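Local coordinates for protein particle-associated lyase (PDB 4Y9V) that probably cleaves the capsular polysaccharide of Acinetobacter baumannii as the trimeric lyase tailspike of bacteriophage AP22, at residues L77-R82 and T102-N107. Numbering follows the deposited sequence. Where two conformers were deposited one is given.
Sequences LHVKSR and TGTVFN. With EDO (1,2-ethanediol), chain G.
S81 and R82 make the two hydrogen bonds that tie 77-82 to 102-107, one through a side chain and one through the backbone. The hydroxyl OG of S81 donates to the carbonyl O of T102 at 2.7 Å, approaching tilted 21° from the carbonyl plane. With OG anti to the backbone N (chi1 -178°), the hydroxyl meets the carbonyl of T102, and G103 C, of the next peptide, lies 3.3 Å from OG. At the next residue of 77-82, R82 O accepts from V105 N at 3.0 Å in a nearly straight bond (165° at the hydrogen), and the same oxygen receives a CA-H...O contact from T104 CA at 3.4 Å. G103 makes the turn between these two bonds with a positive phi. The guanidinium of R82 is held by a salt bridge from NH1 to D48, and K80 CD lies against one face, toward its rim. The stacked parallel strands are consistent with a parallel beta-helix, the fold of the pectin lyase-like family to which a later part of the chain belongs: strands 77-79 and 96-100 pair, the chain bends, and strands 83-85 and 105-109 pair, so the contact joins two successive turns. Inside the bend, T104 and V79 cross at about a right angle, methyl against methyl, with T104 CG2 3.6 Å from V79 CG1. The threonine's other branch, OG1, sits 3.5 Å from S81 CA and is hydrogen-bonded to the carbonyl of E101, while the carboxylate of E101 accepts from S81 N. K75 of a second subunit packs on S81, and K212 of that subunit on T102, which places this edge at the trimer interface.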
loop_
_atom_site.group_PDB
_atom_site.type_symbol
_atom_site.label_atom_id
_atom_site.label_comp_id
_atom_site.label_asym_id
_atom_site.label_seq_id
_atom_site.Cartn_x
_atom_site.Cartn_y
_atom_site.Cartn_z
ATOM N N LEU A 77 1.808 -19.330 34.514
ATOM C CA LEU A 77 1.286 -20.664 34.760
ATOM C C LEU A 77 1.481 -21.551 33.532
ATOM O O LEU A 77 1.005 -21.208 32.430
ATOM C CB LEU A 77 -0.207 -20.609 35.083
ATOM C CG LEU A 77 -0.876 -21.970 35.373
ATOM C CD1 LEU A 77 -0.372 -22.557 36.672
ATOM C CD2 LEU A 77 -2.384 -21.834 35.335
ATOM N N HIS A 78 2.131 -22.682 33.724
ATOM C CA HIS A 78 2.293 -23.707 32.686
ATOM C C HIS A 78 1.150 -24.704 32.803
ATOM O O HIS A 78 0.815 -25.137 33.909
ATOM C CB HIS A 78 3.636 -24.411 32.848
ATOM C CG HIS A 78 4.789 -23.525 32.605
ATOM N ND1 HIS A 78 5.294 -22.626 33.494
ATOM C CD2 HIS A 78 5.519 -23.428 31.448
ATOM C CE1 HIS A 78 6.339 -21.973 32.838
ATOM N NE2 HIS A 78 6.465 -22.481 31.635
ATOM N N VAL A 79 0.564 -25.068 31.670
ATOM C CA VAL A 79 -0.592 -25.974 31.623
ATOM C C VAL A 79 -0.317 -27.139 30.684
ATOM O O VAL A 79 -0.003 -26.931 29.500
ATOM C CB VAL A 79 -1.871 -25.228 31.232
ATOM C CG1 VAL A 79 -3.058 -26.170 31.205
ATOM C CG2 VAL A 79 -2.123 -24.051 32.163
ATOM N N LYS A 80 -0.477 -28.351 31.199
ATOM C CA LYS A 80 -0.373 -29.579 30.437
ATOM C C LYS A 80 -1.552 -29.747 29.532
ATOM O O LYS A 80 -2.713 -29.441 29.858
ATOM C CB LYS A 80 -0.306 -30.746 31.426
ATOM C CG LYS A 80 -0.197 -32.126 30.820
ATOM C CD LYS A 80 0.020 -33.245 31.852
ATOM C CE LYS A 80 -0.036 -34.615 31.268
ATOM N NZ LYS A 80 1.147 -34.895 30.394
ATOM N N SER A 81 -1.296 -30.316 28.349
ATOM C CA SER A 81 -2.314 -30.519 27.321
ATOM C C SER A 81 -3.380 -31.539 27.765
ATOM O O SER A 81 -3.134 -32.745 27.819
ATOM C CB SER A 81 -1.627 -31.056 26.077
ATOM O OG SER A 81 -2.528 -31.227 25.025
ATOM N N ARG A 82 -4.569 -31.012 28.035
ATOM C CA ARG A 82 -5.798 -31.735 28.304
ATOM C C ARG A 82 -6.940 -30.788 27.917
ATOM O O ARG A 82 -6.720 -29.584 27.800
ATOM C CB ARG A 82 -6.010 -32.125 29.808
ATOM C CG ARG A 82 -4.902 -32.892 30.483
ATOM C CD ARG A 82 -5.330 -33.237 31.907
ATOM N NE ARG A 82 -4.377 -33.961 32.720
ATOM C CZ ARG A 82 -3.446 -33.399 33.485
ATOM N NH1 ARG A 82 -3.266 -32.081 33.523
ATOM N NH2 ARG A 82 -2.683 -34.168 34.241
ATOM N N THR A 102 0.206 -27.232 23.286
ATOM C CA THR A 102 -0.767 -27.412 22.220
ATOM C C THR A 102 -1.765 -28.491 22.632
ATOM O O THR A 102 -1.373 -29.516 23.218
ATOM C CB THR A 102 -0.036 -27.792 20.927
ATOM O OG1 THR A 102 0.806 -26.674 20.583
ATOM C CG2 THR A 102 -1.006 -28.074 19.779
ATOM N N GLY A 103 -3.016 -28.275 22.308
ATOM C CA GLY A 103 -4.082 -29.183 22.699
ATOM C C GLY A 103 -4.666 -28.921 24.080
ATOM O O GLY A 103 -5.637 -29.567 24.474
ATOM N N THR A 104 -4.120 -27.947 24.783
ATOM C CA THR A 104 -4.792 -27.441 25.982
ATOM C C THR A 104 -6.078 -26.742 25.527
ATOM O O THR A 104 -5.997 -25.774 24.749
ATOM C CB THR A 104 -3.901 -26.431 26.730
ATOM O OG1 THR A 104 -2.705 -27.078 27.156
ATOM C CG2 THR A 104 -4.606 -25.878 27.921
ATOM N N VAL A 105 -7.219 -27.198 26.014
ATOM C CA VAL A 105 -8.496 -26.623 25.611
ATOM C C VAL A 105 -9.268 -26.301 26.890
ATOM O O VAL A 105 -9.391 -27.182 27.770
ATOM C CB VAL A 105 -9.299 -27.561 24.699
ATOM C CG1 VAL A 105 -10.666 -27.011 24.397
ATOM C CG2 VAL A 105 -8.518 -27.794 23.413
ATOM N N PHE A 106 -9.825 -25.105 26.980
ATOM C CA PHE A 106 -10.724 -24.750 28.075
ATOM C C PHE A 106 -12.164 -24.823 27.541
ATOM O O PHE A 106 -12.515 -24.107 26.621
ATOM C CB PHE A 106 -10.410 -23.362 28.652
ATOM C CG PHE A 106 -8.992 -23.302 29.179
ATOM C CD1 PHE A 106 -8.623 -23.992 30.316
ATOM C CD2 PHE A 106 -8.018 -22.563 28.540
ATOM C CE1 PHE A 106 -7.317 -23.956 30.776
ATOM C CE2 PHE A 106 -6.721 -22.547 29.007
ATOM C CZ PHE A 106 -6.367 -23.235 30.141
ATOM N N ASN A 107 -12.939 -25.751 28.111
ATOM C CA ASN A 107 -14.321 -25.957 27.687
ATOM C C ASN A 107 -15.235 -25.214 28.662
ATOM O O ASN A 107 -15.430 -25.672 29.806
ATOM C CB ASN A 107 -14.654 -27.459 27.593
ATOM C CG ASN A 107 -15.980 -27.649 26.881
ATOM O OD1 ASN A 107 -16.875 -26.823 26.963
ATOM N ND2 ASN A 107 -16.064 -28.770 26.198
HETATM C C1 EDO G . 3.016 -28.813 32.280
HETATM O O1 EDO G . 2.389 -28.043 33.227
HETATM C C2 EDO G . 3.198 -28.104 30.914
HETATM O O2 EDO G . 4.148 -27.078 30.969
#